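Local coordinates for protein putative alpha-L-fucosidase (Bacteroides thetaiotaomicron VPI-5482, PDB 3GZA) that probably hydrolyses alpha-L-fucosides, releasing terminal fucose from glycans, at residues Gly220-Glu223 and Thr224-Glu228. Numbering follows the deposited sequence.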
ATOM      1  N   GLY A 220     -27.826 -13.129  13.615  1.00 24.82           N
ATOM      2  CA  GLY A 220     -28.788 -13.487  14.651  1.00 26.08           C
ATOM      3  C   GLY A 220     -28.565 -12.971  16.055  1.00 26.61           C
ATOM      4  O   GLY A 220     -29.124 -13.540  17.000  1.00 25.94           O
ATOM      5  N   GLY A 221     -27.774 -11.922  16.208  1.00 26.66           N
ATOM      6  CA  GLY A 221     -27.690 -11.234  17.516  1.00 27.33           C
ATOM      7  C   GLY A 221     -26.644 -11.700  18.518  1.00 26.99           C
ATOM      8  O   GLY A 221     -26.600 -11.147  19.634  1.00 26.86           O
ATOM      9  N   SER A 222     -25.866 -12.742  18.201  1.00 25.53           N
ATOM     10  CA  SER A 222     -24.806 -13.197  19.088  1.00 24.79           C
ATOM     11  C   SER A 222     -23.858 -14.042  18.253  1.00 24.86           C
ATOM     12  O   SER A 222     -24.159 -14.387  17.114  1.00 25.08           O
ATOM     13  CB  SER A 222     -25.349 -14.047  20.218  1.00 24.76           C
ATOM     14  OG  SER A 222     -25.763 -15.335  19.750  1.00 25.67           O
ATOM     15  N   GLU A 223     -22.671 -14.329  18.795  1.00 24.43           N
ATOM     16  CA  GLU A 223     -21.719 -15.254  18.184  1.00 24.38           C
ATOM     17  C   GLU A 223     -21.680 -16.552  19.020  1.00 23.48           C
ATOM     18  O   GLU A 223     -20.638 -17.186  19.153  1.00 24.83           O
ATOM     19  CB  GLU A 223     -20.344 -14.635  18.073  1.00 24.85           C
ATOM     20  CG  GLU A 223     -20.352 -13.398  17.180  1.00 25.64           C
ATOM     21  CD  GLU A 223     -18.972 -12.819  16.917  1.00 27.70           C
ATOM     22  OE1 GLU A 223     -18.005 -13.205  17.607  1.00 26.21           O
ATOM     23  OE2 GLU A 223     -18.841 -11.968  16.009  1.00 29.37           O
ATOM     24  N   THR A 224     -22.844 -16.980  19.497  1.00 23.93           N
ATOM     25  CA  THR A 224     -22.989 -18.208  20.278  1.00 23.75           C
ATOM     26  C   THR A 224     -23.289 -19.412  19.405  1.00 24.97           C
ATOM     27  O   THR A 224     -23.355 -20.524  19.922  1.00 26.38           O
ATOM     28  CB  THR A 224     -24.159 -18.107  21.263  1.00 24.80           C
ATOM     29  OG1 THR A 224     -25.359 -17.880  20.537  1.00 25.73           O
ATOM     30  CG2 THR A 224     -23.907 -16.976  22.324  1.00 25.74           C
ATOM     31  N   GLY A 225     -23.481 -19.203  18.109  1.00 24.03           N
ATOM     32  CA  GLY A 225     -23.865 -20.268  17.199  1.00 24.25           C
ATOM     33  C   GLY A 225     -25.302 -20.700  17.393  1.00 24.18           C
ATOM     34  O   GLY A 225     -25.669 -21.818  17.019  1.00 24.97           O
ATOM     35  N   THR A 226     -26.119 -19.802  17.951  1.00 25.10           N
ATOM     36  CA  THR A 226     -27.548 -20.051  18.176  1.00 24.93           C
ATOM     37  C   THR A 226     -28.329 -18.816  17.815  1.00 24.94           C
ATOM     38  O   THR A 226     -27.768 -17.738  17.631  1.00 24.37           O
ATOM     39  CB  THR A 226     -27.887 -20.366  19.645  1.00 26.32           C
ATOM     40  OG1 THR A 226     -27.766 -19.176  20.474  1.00 25.05           O
ATOM     41  CG2 THR A 226     -27.019 -21.460  20.187  1.00 24.55           C
ATOM     42  N   VAL A 227     -29.625 -19.012  17.672  1.00 23.88           N
ATOM     43  CA  VAL A 227     -30.606 -17.947  17.625  1.00 24.70           C
ATOM     44  C   VAL A 227     -31.606 -18.231  18.731  1.00 24.43           C
ATOM     45  O   VAL A 227     -31.600 -19.286  19.331  1.00 23.84           O
ATOM     46  CB  VAL A 227     -31.299 -17.830  16.252  1.00 24.63           C
ATOM     47  CG1 VAL A 227     -30.322 -17.369  15.176  1.00 24.62           C
ATOM     48  CG2 VAL A 227     -32.011 -19.156  15.826  1.00 24.48           C
ATOM     49  N   GLU A 228     -32.541 -17.326  18.970  1.00 24.55           N
ATOM     50  CA  GLU A 228     -33.559 -17.547  19.964  1.00 24.39           C
ATOM     51  C   GLU A 228     -34.763 -18.220  19.325  1.00 24.07           C
ATOM     52  O   GLU A 228     -34.729 -18.559  18.139  1.00 23.44           O
ATOM     53  CB  GLU A 228     -33.905 -16.241  20.652  1.00 24.07           C
ATOM     54  CG  GLU A 228     -32.731 -15.631  21.414  1.00 26.63           C
ATOM     55  CD  GLU A 228     -32.262 -16.516  22.542  1.00 29.12           C
ATOM     56  OE1 GLU A 228     -33.122 -16.933  23.332  1.00 36.16           O
ATOM     57  OE2 GLU A 228     -31.049 -16.750  22.679  1.00 31.60           O
TER
HETATM   58  O   HOH W   1     -28.247 -15.085  18.980  1.00 22.56           O
HETATM   59  O   HOH W   2     -25.136 -17.010  16.648  1.00 13.41           O
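Gly220 and Val227 lie level with each other, CA to CA 5.7 Å, where the backbone doubles back on itself; the runs 220-223 and 224-227 point 167° apart. Inside the bend the hydroxyls of Ser222, Thr224 and Thr226 form a chain. Thr224 OG1 sits in the middle, 2.7 Å from Ser222 OG and 2.7 Å from Thr226 OG1. A chi1 of 60° turns Thr224 OG1 back toward these two hydroxyls, and the methyl CG2 rests alongside CB and OG of the serine. Ser222 OG gives its proton to a water at 2.6 Å, which in turn donates to Gly220 O at 2.7 Å and to Thr226 O at 3.0 Å, joining the two arms. A second water lies near Ser222 O and Thr226 O, at 2.8 Å from the former. This loop follows strand 218-219 at the C-terminal end of the TIM-type barrel, the end where glycosidases of this fold carry their active site. Glu223 points away from the bend on a straight chain (chi2 -174°): OE1 accepts hydrogen bonds from His281 and Trp283, and OE2 is hydrogen-bonded to a HEPES molecule probably carried over from crystallisation. Between the two ends of the bend, Val227 CG1 packs against Gly220 CA at 4.2 Å, its side chain also touching Ala268 of strand 264-273.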